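Local coordinates for protein ribonucleoside-diphosphate reductase, alpha chain (Actinobacillus ureae ATCC 25976, PDB 6DQX) that probably reduces ribonucleoside diphosphates to their deoxy forms, as the catalytic alpha subunit of a class Id ribonucleotide reductase, at residues D155-F160 and H189-E194; A182-I187 and G211-H216; M295-F300 and N374-T379; A308-T313 and Q381-K386. All coordinates share one frame; numbering follows the deposited sequence.

Contact 1 (D155-F160 and H189-E194); sequences DGSFNF and HGDIDE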
loop_
_atom_site.group_PDB
_atom_site.type_symbol
_atom_site.label_atom_id
_atom_site.label_comp_id
_atom_site.label_asym_id
_atom_site.label_seq_id
_atom_site.Cartn_x
_atom_site.Cartn_y
_atom_site.Cartn_z
ATOM N N ASP A 155 13.440 -7.126 6.523
ATOM C CA ASP A 155 13.401 -5.834 7.187
ATOM C C ASP A 155 12.457 -5.813 8.401
ATOM O O ASP A 155 12.444 -4.840 9.145
ATOM C CB ASP A 155 12.987 -4.774 6.183
ATOM C CG ASP A 155 13.990 -4.635 5.067
ATOM O OD1 ASP A 155 15.050 -3.994 5.309
ATOM O OD2 ASP A 155 13.711 -5.175 3.978
ATOM N N GLY A 156 11.683 -6.882 8.570
ATOM C CA GLY A 156 10.895 -7.108 9.779
ATOM C C GLY A 156 9.524 -6.466 9.746
ATOM O O GLY A 156 9.130 -5.836 8.767
ATOM N N SER A 157 8.806 -6.626 10.858
ATOM C CA SER A 157 7.401 -6.264 10.957
ATOM C C SER A 157 7.150 -4.767 11.025
ATOM O O SER A 157 6.119 -4.281 10.546
ATOM C CB SER A 157 6.820 -6.938 12.200
ATOM O OG SER A 157 7.487 -6.468 13.372
ATOM N N PHE A 158 8.067 -4.026 11.646
ATOM C CA PHE A 158 7.928 -2.578 11.717
ATOM C C PHE A 158 8.006 -1.923 10.331
ATOM O O PHE A 158 7.226 -1.015 9.998
ATOM C CB PHE A 158 8.972 -1.983 12.659
ATOM C CG PHE A 158 8.895 -0.495 12.758
ATOM C CD1 PHE A 158 9.613 0.308 11.872
ATOM C CD2 PHE A 158 8.064 0.115 13.698
ATOM C CE1 PHE A 158 9.519 1.687 11.927
ATOM C CE2 PHE A 158 7.973 1.490 13.765
ATOM C CZ PHE A 158 8.700 2.280 12.881
ATOM N N ASN A 159 8.944 -2.398 9.523
ATOM C CA ASN A 159 9.047 -1.996 8.125
ATOM C C ASN A 159 7.682 -2.106 7.408
ATOM O O ASN A 159 7.224 -1.154 6.786
ATOM C CB ASN A 159 10.118 -2.870 7.446
ATOM C CG ASN A 159 10.234 -2.607 5.956
ATOM O OD1 ASN A 159 10.634 -1.540 5.552
ATOM N ND2 ASN A 159 9.875 -3.598 5.145
ATOM N N PHE A 160 7.007 -3.255 7.523
ATOM C CA PHE A 160 5.691 -3.400 6.878
ATOM C C PHE A 160 4.581 -2.532 7.488
ATOM O O PHE A 160 3.625 -2.175 6.799
ATOM C CB PHE A 160 5.253 -4.866 6.802
ATOM C CG PHE A 160 6.153 -5.691 5.955
ATOM C CD1 PHE A 160 6.250 -5.443 4.580
ATOM C CD2 PHE A 160 6.946 -6.646 6.513
ATOM C CE1 PHE A 160 7.113 -6.172 3.803
ATOM C CE2 PHE A 160 7.820 -7.385 5.739
ATOM C CZ PHE A 160 7.897 -7.149 4.376
ATOM N N HIS A 189 8.278 -10.409 20.521
ATOM C CA HIS A 189 8.646 -10.393 19.101
ATOM C C HIS A 189 9.998 -9.731 18.949
ATOM O O HIS A 189 10.312 -8.777 19.673
ATOM C CB HIS A 189 7.619 -9.600 18.268
ATOM C CG HIS A 189 7.723 -9.841 16.790
ATOM N ND1 HIS A 189 8.550 -9.106 15.959
ATOM C CD2 HIS A 189 7.093 -10.741 15.992
ATOM C CE1 HIS A 189 8.428 -9.549 14.720
ATOM N NE2 HIS A 189 7.550 -10.537 14.705
ATOM N N GLY A 190 10.775 -10.213 17.981
ATOM C CA GLY A 190 12.076 -9.628 17.687
ATOM C C GLY A 190 12.081 -8.139 17.481
ATOM O O GLY A 190 13.068 -7.488 17.830
ATOM N N ASP A 191 10.992 -7.578 16.941
ATOM C CA ASP A 191 10.929 -6.168 16.580
ATOM C C ASP A 191 10.259 -5.262 17.621
ATOM O O ASP A 191 9.998 -4.097 17.335
ATOM C CB ASP A 191 10.216 -5.985 15.232
ATOM C CG ASP A 191 10.839 -6.787 14.102
ATOM O OD1 ASP A 191 12.081 -6.975 14.077
ATOM O OD2 ASP A 191 10.065 -7.239 13.220
ATOM N N ILE A 192 10.001 -5.775 18.821
ATOM C CA ILE A 192 9.267 -5.023 19.833
ATOM C C ILE A 192 9.859 -3.626 20.110
ATOM O O ILE A 192 9.127 -2.652 20.219
ATOM C CB ILE A 192 9.072 -5.865 21.134
ATOM C CG1 ILE A 192 8.064 -5.199 22.092
ATOM C CG2 ILE A 192 10.373 -6.116 21.884
ATOM C CD1 ILE A 192 6.719 -4.863 21.484
ATOM N N ASP A 193 11.187 -3.528 20.183
ATOM C CA ASP A 193 11.838 -2.213 20.405
ATOM C C ASP A 193 11.509 -1.194 19.315
ATOM O O ASP A 193 11.339 -0.011 19.619
ATOM C CB ASP A 193 13.366 -2.355 20.541
ATOM C CG ASP A 193 13.790 -3.049 21.828
ATOM O OD1 ASP A 193 13.108 -2.878 22.861
ATOM O OD2 ASP A 193 14.833 -3.761 21.812
ATOM N N GLU A 194 11.385 -1.634 18.057
ATOM C CA GLU A 194 11.016 -0.703 16.993
ATOM C C GLU A 194 9.578 -0.208 17.152
ATOM O O GLU A 194 9.298 0.949 16.934
ATOM C CB GLU A 194 11.182 -1.314 15.603
ATOM C CG GLU A 194 12.617 -1.649 15.228
ATOM C CD GLU A 194 12.711 -2.117 13.795
ATOM O OE1 GLU A 194 12.993 -3.323 13.565
ATOM O OE2 GLU A 194 12.445 -1.295 12.900
HETATM O O HOH W 1 11.083 -4.311 11.407
#
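The side chain of E194 lies against the ring of F158, its CB 3.7 Å from F158 CG and its OE2 3.4 Å from F158 CD1. Ring and carboxylate planes stand 44° apart, an oblique meeting. F158 reaches this place with CG anti to its backbone N (chi1 179°). The charge of E194 is met outside the two segments, where OE2 forms a salt bridge with R144. E194 OE1 takes a hydrogen bond from a water oxygen 3.0 Å away that also donates to the carbonyl oxygen of D155.

The second half of the contact joins the first turn of helix 156-170 to the N-cap residue of the short helix 192-195, in the ribonucleotide reductase barrel domain. D191, at that N-cap, makes no capping bond; its OD2 instead accepts two bonds from S157. The backbone N of S157 approaches from above the carboxylate plane at 2.7 Å with an N-H...O angle of 164°, and S157 OG donates to D191 OD2, also at 2.7 Å, on the anti lone pair of that oxygen. D191 OD1 accepts from the backbone N of R144, and with S157 on OD2 both oxygens of the buried carboxylate are engaged. Alongside, H189 places CE1 3.5 Å from S157 OG, while H189 ND1 accepts from the backbone N of D191 and H189 NE2 is hydrogen-bonded to the carbonyl oxygen of I141.

Contact 2 (A182-I187 and G211-H216); sequences AGYIDI and GVCVGH. With EDO (1,2-ethanediol), chain G.
With chi1 of -73°, Y184 turns CG away from its carbonyl carbon and lays one ring face over G211 N, while C213 SG, likewise anti to the carbonyl carbon, reaches the ring edge. C213 SG is 5.4 Å from the centroid of the Y184 ring, 77° off the normal, a sulfur-aromatic contact. The groups project from adjacent parallel strands, 181-186 and 209-213, of a beta-alpha-beta unit in the barrel domain. Their ladder comprises G211 N to G183 O, I185 N to G211 O, C213 N to I185 O and I187 N to C213 O. V212 points to the other face with I185; just past the strand end I187 CB packs 3.6 Å from V212 CG1, and I187 CD1 meets V214 CG2; L236 of helix 227-243 covers this side. I187 O accepts from O2 of a 1,2-ethanediol (3.0 Å), probably from the crystallisation liquor and also bonded to Y228 OH. D186 shares the face of Y184 and C213; its OD1 forms a salt bridge with K251, and its OD2 is hydrogen-bonded to Y137 OH. The chemistry is thus divided: hydrocarbon toward the helix, and on the reverse a buried carboxylate whose charge is probably balanced by the lysine.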
loop_
_atom_site.group_PDB
_atom_site.type_symbol
_atom_site.label_atom_id
_atom_site.label_comp_id
_atom_site.label_asym_id
_atom_site.label_seq_id
_atom_site.Cartn_x
_atom_site.Cartn_y
_atom_site.Cartn_z
ATOM N N ALA A 182 -5.180 -0.054 13.739
ATOM C CA ALA A 182 -4.361 -0.507 14.844
ATOM C C ALA A 182 -3.647 -1.780 14.509
ATOM O O ALA A 182 -4.267 -2.772 14.080
ATOM C CB ALA A 182 -5.200 -0.722 16.108
ATOM N N GLY A 183 -2.337 -1.772 14.703
ATOM C CA GLY A 183 -1.524 -2.973 14.518
ATOM C C GLY A 183 -1.186 -3.602 15.849
ATOM O O GLY A 183 -0.896 -2.888 16.798
ATOM N N TYR A 184 -1.199 -4.925 15.917
ATOM C CA TYR A 184 -0.821 -5.667 17.128
ATOM C C TYR A 184 0.458 -6.494 16.948
ATOM O O TYR A 184 0.595 -7.228 15.967
ATOM C CB TYR A 184 -1.965 -6.580 17.545
ATOM C CG TYR A 184 -3.140 -5.838 18.159
ATOM C CD1 TYR A 184 -4.063 -5.168 17.370
ATOM C CD2 TYR A 184 -3.330 -5.834 19.531
ATOM C CE1 TYR A 184 -5.143 -4.504 17.936
ATOM C CE2 TYR A 184 -4.408 -5.181 20.107
ATOM C CZ TYR A 184 -5.307 -4.533 19.312
ATOM O OH TYR A 184 -6.371 -3.898 19.877
ATOM N N ILE A 185 1.342 -6.412 17.943
ATOM C CA ILE A 185 2.632 -7.113 17.954
ATOM C C ILE A 185 2.826 -7.779 19.328
ATOM O O ILE A 185 2.456 -7.199 20.359
ATOM C CB ILE A 185 3.765 -6.092 17.604
ATOM C CG1 ILE A 185 5.085 -6.786 17.280
ATOM C CG2 ILE A 185 3.953 -5.043 18.690
ATOM C CD1 ILE A 185 5.079 -7.487 15.948
ATOM N N ASP A 186 3.407 -8.974 19.361
ATOM C CA ASP A 186 3.662 -9.658 20.641
ATOM C C ASP A 186 4.859 -9.007 21.349
ATOM O O ASP A 186 5.817 -8.569 20.684
ATOM C CB ASP A 186 3.899 -11.119 20.419
ATOM C CG ASP A 186 2.744 -11.777 19.671
ATOM O OD1 ASP A 186 1.767 -12.252 20.310
ATOM O OD2 ASP A 186 2.798 -11.749 18.426
ATOM N N ILE A 187 4.788 -8.918 22.681
ATOM C CA ILE A 187 5.872 -8.289 23.472
ATOM C C ILE A 187 7.192 -9.060 23.350
ATOM O O ILE A 187 8.261 -8.459 23.529
ATOM C CB ILE A 187 5.469 -8.111 24.963
ATOM C CG1 ILE A 187 6.376 -7.059 25.648
ATOM C CG2 ILE A 187 5.415 -9.443 25.678
ATOM C CD1 ILE A 187 5.856 -6.557 26.972
ATOM N N GLY A 211 -1.157 -1.985 19.570
ATOM C CA GLY A 211 -1.307 -2.751 20.773
ATOM C C GLY A 211 -0.216 -3.778 20.891
ATOM O O GLY A 211 0.342 -4.251 19.885
ATOM N N VAL A 212 0.076 -4.147 22.130
ATOM C CA VAL A 212 1.088 -5.133 22.440
ATOM C C VAL A 212 0.456 -6.346 23.108
ATOM O O VAL A 212 -0.290 -6.219 24.105
ATOM C CB VAL A 212 2.198 -4.531 23.316
ATOM C CG1 VAL A 212 3.168 -5.623 23.753
ATOM C CG2 VAL A 212 2.935 -3.443 22.531
ATOM N N CYS A 213 0.732 -7.509 22.549
ATOM C CA CYS A 213 0.202 -8.761 23.072
ATOM C C CYS A 213 1.134 -9.352 24.114
ATOM O O CYS A 213 2.275 -9.692 23.822
ATOM C CB CYS A 213 -0.092 -9.755 21.941
ATOM S SG CYS A 213 -0.831 -8.983 20.496
ATOM N N VAL A 214 0.634 -9.468 25.344
ATOM C CA VAL A 214 1.447 -9.812 26.506
ATOM C C VAL A 214 0.911 -11.066 27.170
ATOM O O VAL A 214 -0.246 -11.063 27.639
ATOM C CB VAL A 214 1.393 -8.669 27.555
ATOM C CG1 VAL A 214 2.272 -9.007 28.755
ATOM C CG2 VAL A 214 1.797 -7.351 26.932
ATOM N N GLY A 215 1.732 -12.119 27.200
ATOM C CA GLY A 215 1.371 -13.418 27.750
ATOM C C GLY A 215 1.569 -13.534 29.257
ATOM O O GLY A 215 2.316 -12.764 29.872
ATOM N N HIS A 216 0.906 -14.525 29.840
ATOM C CA HIS A 216 0.989 -14.804 31.270
ATOM C C HIS A 216 2.423 -15.191 31.676
ATOM O O HIS A 216 2.998 -14.566 32.563
ATOM C CB HIS A 216 0.009 -15.938 31.636
ATOM C CG HIS A 216 0.084 -16.373 33.072
ATOM N ND1 HIS A 216 -0.441 -15.627 34.105
ATOM C CD2 HIS A 216 0.620 -17.482 33.638
ATOM C CE1 HIS A 216 -0.230 -16.259 35.249
ATOM N NE2 HIS A 216 0.412 -17.385 34.993
HETATM C C1 EDO G . 11.656 -10.653 25.593
HETATM O O1 EDO G . 11.123 -11.968 25.763
HETATM C C2 EDO G . 10.870 -10.033 24.446
HETATM O O2 EDO G . 11.253 -8.771 23.871
#

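Contact 3 (M295-F300 and N374-T379); sequences MNLLYF and NLIFKT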
loop_
_atom_site.group_PDB
_atom_site.type_symbol
_atom_site.label_atom_id
_atom_site.label_comp_id
_atom_site.label_asym_id
_atom_site.label_seq_id
_atom_site.Cartn_x
_atom_site.Cartn_y
_atom_site.Cartn_z
ATOM N N MET A 295 -27.369 -1.491 24.674
ATOM C CA MET A 295 -28.478 -1.304 25.603
ATOM C C MET A 295 -28.209 -0.137 26.547
ATOM O O MET A 295 -27.137 -0.030 27.092
ATOM C CB MET A 295 -28.701 -2.569 26.423
ATOM C CG MET A 295 -29.209 -3.776 25.629
ATOM S SD MET A 295 -30.790 -3.582 24.805
ATOM C CE MET A 295 -31.881 -3.164 26.155
ATOM N N ASN A 296 -29.223 0.699 26.774
ATOM C CA ASN A 296 -29.090 1.852 27.642
ATOM C C ASN A 296 -29.400 1.404 29.059
ATOM O O ASN A 296 -30.575 1.245 29.423
ATOM C CB ASN A 296 -30.074 2.944 27.233
ATOM C CG ASN A 296 -29.874 4.232 27.984
ATOM O OD1 ASN A 296 -29.060 4.318 28.893
ATOM N ND2 ASN A 296 -30.683 5.247 27.643
ATOM N N LEU A 297 -28.351 1.250 29.851
ATOM C CA LEU A 297 -28.508 0.778 31.241
ATOM C C LEU A 297 -29.225 1.764 32.157
ATOM O O LEU A 297 -29.713 1.359 33.228
ATOM C CB LEU A 297 -27.163 0.433 31.836
ATOM C CG LEU A 297 -26.345 -0.615 31.081
ATOM C CD1 LEU A 297 -25.107 -0.978 31.864
ATOM C CD2 LEU A 297 -27.125 -1.872 30.721
ATOM N N LEU A 298 -29.330 3.041 31.764
ATOM C CA LEU A 298 -30.139 3.988 32.548
ATOM C C LEU A 298 -31.535 3.432 32.812
ATOM O O LEU A 298 -32.123 3.663 33.890
ATOM C CB LEU A 298 -30.246 5.334 31.829
ATOM C CG LEU A 298 -31.140 6.414 32.468
ATOM C CD1 LEU A 298 -30.689 6.680 33.889
ATOM C CD2 LEU A 298 -31.074 7.695 31.646
ATOM N N TYR A 299 -32.078 2.707 31.837
ATOM C CA TYR A 299 -33.417 2.162 31.933
ATOM C C TYR A 299 -33.478 0.680 32.248
ATOM O O TYR A 299 -34.486 0.035 31.974
ATOM C CB TYR A 299 -34.176 2.499 30.633
ATOM C CG TYR A 299 -34.276 3.985 30.382
ATOM C CD1 TYR A 299 -34.821 4.844 31.344
ATOM C CD2 TYR A 299 -33.810 4.554 29.185
ATOM C CE1 TYR A 299 -34.902 6.209 31.126
ATOM C CE2 TYR A 299 -33.882 5.926 28.967
ATOM C CZ TYR A 299 -34.438 6.747 29.926
ATOM O OH TYR A 299 -34.523 8.105 29.707
ATOM N N PHE A 300 -32.413 0.128 32.836
ATOM C CA PHE A 300 -32.365 -1.310 33.154
ATOM C C PHE A 300 -33.620 -1.794 33.875
ATOM O O PHE A 300 -34.214 -2.819 33.500
ATOM C CB PHE A 300 -31.126 -1.656 33.985
ATOM C CG PHE A 300 -31.065 -3.101 34.401
ATOM C CD1 PHE A 300 -30.789 -4.099 33.472
ATOM C CD2 PHE A 300 -31.322 -3.472 35.718
ATOM C CE1 PHE A 300 -30.765 -5.436 33.845
ATOM C CE2 PHE A 300 -31.289 -4.811 36.089
ATOM C CZ PHE A 300 -31.009 -5.791 35.163
ATOM N N ASN A 374 -23.112 -7.224 38.616
ATOM C CA ASN A 374 -23.377 -8.629 38.453
ATOM C C ASN A 374 -24.763 -8.904 37.875
ATOM O O ASN A 374 -24.913 -9.730 36.965
ATOM C CB ASN A 374 -23.224 -9.367 39.797
ATOM C CG ASN A 374 -23.381 -10.854 39.646
ATOM O OD1 ASN A 374 -22.490 -11.518 39.114
ATOM N ND2 ASN A 374 -24.495 -11.405 40.154
ATOM N N LEU A 375 -25.777 -8.236 38.422
ATOM C CA LEU A 375 -27.165 -8.430 38.016
ATOM C C LEU A 375 -27.367 -8.071 36.543
ATOM O O LEU A 375 -27.938 -8.833 35.780
ATOM C CB LEU A 375 -28.089 -7.557 38.870
ATOM C CG LEU A 375 -29.560 -7.580 38.462
ATOM C CD1 LEU A 375 -30.139 -8.995 38.549
ATOM C CD2 LEU A 375 -30.319 -6.598 39.316
ATOM N N ILE A 376 -26.911 -6.892 36.180
ATOM C CA ILE A 376 -27.111 -6.395 34.812
ATOM C C ILE A 376 -26.455 -7.292 33.775
ATOM O O ILE A 376 -27.108 -7.726 32.792
ATOM C CB ILE A 376 -26.614 -4.942 34.692
ATOM C CG1 ILE A 376 -27.624 -4.032 35.412
ATOM C CG2 ILE A 376 -26.453 -4.527 33.230
ATOM C CD1 ILE A 376 -27.229 -2.578 35.501
ATOM N N PHE A 377 -25.188 -7.602 33.999
ATOM C CA PHE A 377 -24.440 -8.368 32.986
ATOM C C PHE A 377 -24.821 -9.839 32.944
ATOM O O PHE A 377 -24.843 -10.425 31.885
ATOM C CB PHE A 377 -22.971 -8.075 33.109
ATOM C CG PHE A 377 -22.655 -6.690 32.650
ATOM C CD1 PHE A 377 -22.510 -6.415 31.286
ATOM C CD2 PHE A 377 -22.588 -5.656 33.537
ATOM C CE1 PHE A 377 -22.260 -5.128 30.873
ATOM C CE2 PHE A 377 -22.374 -4.370 33.132
ATOM C CZ PHE A 377 -22.178 -4.110 31.782
ATOM N N LYS A 378 -25.234 -10.398 34.088
ATOM C CA LYS A 378 -25.813 -11.729 34.100
ATOM C C LYS A 378 -27.100 -11.790 33.285
ATOM O O LYS A 378 -27.342 -12.759 32.526
ATOM C CB LYS A 378 -26.037 -12.219 35.551
ATOM C CG LYS A 378 -26.545 -13.670 35.643
ATOM C CD LYS A 378 -26.610 -14.126 37.112
ATOM C CE LYS A 378 -26.892 -15.618 37.221
ATOM N NZ LYS A 378 -28.341 -15.910 37.053
ATOM N N THR A 379 -27.953 -10.793 33.473
ATOM C CA THR A 379 -29.227 -10.709 32.761
ATOM C C THR A 379 -28.993 -10.613 31.255
ATOM O O THR A 379 -29.626 -11.315 30.457
ATOM C CB THR A 379 -30.043 -9.498 33.230
ATOM O OG1 THR A 379 -30.288 -9.595 34.653
ATOM C CG2 THR A 379 -31.357 -9.402 32.519
#
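F300 CB leads into a ring that lies against I376: F300 CG is 3.7 Å from I376 CG1, and CD1 and CD2 meet that same methylene. Farther out, CE1 also comes near I376 CA, and F300 CE2 touches L375 CD2 at 3.8 Å. At the tip, F300 CZ stands 3.9 Å from T379 OG1, which lies at the ring edge and in its plane. With chi1 at 177°, F300 CG is anti to the backbone N, which directs the ring toward helix 367-395. I376 CG1 sits over the ring centre, 3.5 Å from the F300 centroid and 3° off the normal, a CH-pi contact of nearly perpendicular approach.

The contact joins the end of strand 288-296, together with the 3-10 turn and helix start that follow it, to the long helix 367-395 of the barrel domain. An Asx turn, in which N296 OD1 accepts from L298 N, shapes the chain as it leaves the strand. L297, in the 3-10 turn, adds a second apolar patch: its CD2 meets I376 CG2 at 3.7 Å, and its CD1 lies 4.3 Å from F377 CZ. The two branches of I376 are therefore divided between partners, CG1 to the aromatic ring and CG2 to the leucine. T379 OG1 donates to L375 O, 2.7 Å away, from the face of that carbonyl plane opposite to T379 N.

Contact 4 (A308-T313 and Q381-K386); sequences APEVLT and QEKTLK
E310, with K383 next in buried area and T384 after it, carries this packing of two helices, 308-327 and 367-395, whose short segments here cross at -45° with axes 8.4 Å apart in the barrel domain. The carboxylate of E310 is the hub of a salt-bridge network. Its chain bends at chi2 (92°), which turns OE2 toward both lysines of the other helix. K383 NZ meets E310 OE2 at 2.9 Å on the syn lone pair, with a weak bond of 3.3 Å to E310 OE1 as well. K386 NZ approaches E310 OE2 at 2.8 Å from the anti side, 18° out of the carboxylate plane. One oxygen thus accepts from two ammonium groups, an arrangement that probably favours the ionised acid. K383 NZ has a further partner in the carbonyl oxygen of T306, and the aliphatic part of K383 runs past a proline: P309 CG is 3.7 Å from K383 CE.

T384 lies on the buried side, where L348 of strand 347-351 touches both it and T313. T384 OG1 turns back to its own helix and bonds to L380 O. The T384 methyl, CG2, lies 3.5 Å from T313 OG1, a hydroxyl that itself donates to P309 O.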
loop_
_atom_site.group_PDB
_atom_site.type_symbol
_atom_site.label_atom_id
_atom_site.label_comp_id
_atom_site.label_asym_id
_atom_site.label_seq_id
_atom_site.Cartn_x
_atom_site.Cartn_y
_atom_site.Cartn_z
ATOM N N ALA A 308 -36.522 -6.538 25.114
ATOM C CA ALA A 308 -35.672 -5.557 24.409
ATOM C C ALA A 308 -34.271 -6.098 24.018
ATOM O O ALA A 308 -33.865 -5.954 22.858
ATOM C CB ALA A 308 -35.563 -4.243 25.181
ATOM N N PRO A 309 -33.546 -6.754 24.941
ATOM C CA PRO A 309 -32.234 -7.309 24.540
ATOM C C PRO A 309 -32.329 -8.360 23.459
ATOM O O PRO A 309 -31.492 -8.390 22.550
ATOM C CB PRO A 309 -31.682 -7.898 25.829
ATOM C CG PRO A 309 -32.395 -7.172 26.897
ATOM C CD PRO A 309 -33.778 -6.958 26.375
ATOM N N GLU A 310 -33.385 -9.171 23.498
ATOM C CA GLU A 310 -33.608 -10.160 22.458
ATOM C C GLU A 310 -33.892 -9.529 21.106
ATOM O O GLU A 310 -33.372 -9.981 20.067
ATOM C CB GLU A 310 -34.764 -11.075 22.853
ATOM C CG GLU A 310 -34.433 -11.929 24.064
ATOM C CD GLU A 310 -34.834 -11.334 25.391
ATOM O OE1 GLU A 310 -34.809 -10.093 25.586
ATOM O OE2 GLU A 310 -35.127 -12.153 26.307
ATOM N N VAL A 311 -34.712 -8.476 21.117
ATOM C CA VAL A 311 -35.024 -7.744 19.882
ATOM C C VAL A 311 -33.762 -7.145 19.291
ATOM O O VAL A 311 -33.562 -7.225 18.065
ATOM C CB VAL A 311 -36.151 -6.693 20.113
ATOM C CG1 VAL A 311 -36.231 -5.655 19.002
ATOM C CG2 VAL A 311 -37.485 -7.437 20.234
ATOM N N LEU A 312 -32.905 -6.580 20.148
ATOM C CA LEU A 312 -31.657 -5.997 19.657
ATOM C C LEU A 312 -30.709 -7.088 19.085
ATOM O O LEU A 312 -30.052 -6.874 18.061
ATOM C CB LEU A 312 -30.990 -5.138 20.741
ATOM C CG LEU A 312 -29.892 -4.201 20.222
ATOM C CD1 LEU A 312 -30.443 -3.155 19.242
ATOM C CD2 LEU A 312 -29.194 -3.506 21.385
ATOM N N THR A 313 -30.677 -8.264 19.713
ATOM C CA THR A 313 -29.901 -9.400 19.208
ATOM C C THR A 313 -30.360 -9.855 17.801
ATOM O O THR A 313 -29.531 -10.033 16.875
ATOM C CB THR A 313 -29.941 -10.564 20.214
ATOM O OG1 THR A 313 -29.467 -10.090 21.487
ATOM C CG2 THR A 313 -29.112 -11.744 19.725
ATOM N N GLN A 381 -26.279 -11.560 29.540
ATOM C CA GLN A 381 -25.700 -12.804 29.027
ATOM C C GLN A 381 -26.810 -13.826 28.734
ATOM O O GLN A 381 -26.820 -14.479 27.686
ATOM C CB GLN A 381 -24.698 -13.391 30.006
ATOM C CG GLN A 381 -24.040 -14.681 29.532
ATOM C CD GLN A 381 -23.314 -15.459 30.607
ATOM O OE1 GLN A 381 -23.857 -15.698 31.708
ATOM N NE2 GLN A 381 -22.106 -15.937 30.275
ATOM N N GLU A 382 -27.757 -13.933 29.669
ATOM C CA GLU A 382 -28.816 -14.937 29.541
ATOM C C GLU A 382 -29.751 -14.635 28.392
ATOM O O GLU A 382 -30.110 -15.532 27.611
ATOM C CB GLU A 382 -29.602 -15.039 30.862
ATOM C CG GLU A 382 -28.782 -15.686 31.968
ATOM C CD GLU A 382 -29.410 -15.599 33.361
ATOM O OE1 GLU A 382 -30.462 -14.948 33.513
ATOM O OE2 GLU A 382 -28.825 -16.163 34.326
ATOM N N LYS A 383 -30.153 -13.372 28.295
ATOM C CA LYS A 383 -31.142 -12.953 27.311
ATOM C C LYS A 383 -30.594 -12.967 25.890
ATOM O O LYS A 383 -31.267 -13.458 24.965
ATOM C CB LYS A 383 -31.735 -11.599 27.695
ATOM C CG LYS A 383 -32.628 -11.738 28.921
ATOM C CD LYS A 383 -33.036 -10.425 29.538
ATOM C CE LYS A 383 -34.206 -9.750 28.867
ATOM N NZ LYS A 383 -35.447 -10.598 28.764
ATOM N N THR A 384 -29.360 -12.494 25.723
ATOM C CA THR A 384 -28.716 -12.536 24.378
ATOM C C THR A 384 -28.460 -13.977 23.906
ATOM O O THR A 384 -28.696 -14.301 22.744
ATOM C CB THR A 384 -27.413 -11.710 24.308
ATOM O OG1 THR A 384 -26.473 -12.139 25.293
ATOM C CG2 THR A 384 -27.706 -10.243 24.493
ATOM N N LEU A 385 -27.998 -14.857 24.795
ATOM C CA LEU A 385 -27.821 -16.244 24.429
ATOM C C LEU A 385 -29.153 -16.918 24.052
ATOM O O LEU A 385 -29.234 -17.641 23.065
ATOM C CB LEU A 385 -27.154 -17.041 25.563
ATOM C CG LEU A 385 -26.979 -18.535 25.340
ATOM C CD1 LEU A 385 -26.238 -18.803 24.022
ATOM C CD2 LEU A 385 -26.254 -19.181 26.525
ATOM N N LYS A 386 -30.182 -16.674 24.839
ATOM C CA LYS A 386 -31.511 -17.208 24.528
ATOM C C LYS A 386 -31.940 -16.790 23.136
ATOM O O LYS A 386 -32.431 -17.601 22.358
ATOM C CB LYS A 386 -32.519 -16.719 25.562
ATOM C CG LYS A 386 -33.954 -17.170 25.315
ATOM C CD LYS A 386 -34.886 -16.625 26.377
ATOM C CE LYS A 386 -35.067 -15.129 26.224
ATOM N NZ LYS A 386 -36.327 -14.618 26.825
#

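The four contacts fall into two neighbouring pairs on opposite sides of the chain's centre. Contacts 1 and 2 touch because strand 181-186 of one leads on to helix 192-195 of the other; I192 CD1 packs on I185 CG2. Contacts 3 and 4 both use helix 367-395 and meet where M295 SD lies 3.8 Å from L312 CD2. All four are largely buried, but L375 in contact 3 and K386 in contact 4 mark exposed margins. The centre of contact 1 lies farthest out, about 27 Å from the chain's centre, against 17 to 19 Å for the others. Backbone bonds join strands in contact 2, hydrocarbon packing dominates contact 3, and carboxylates govern contacts 1 and 4, meeting serine in one and lysines in the other.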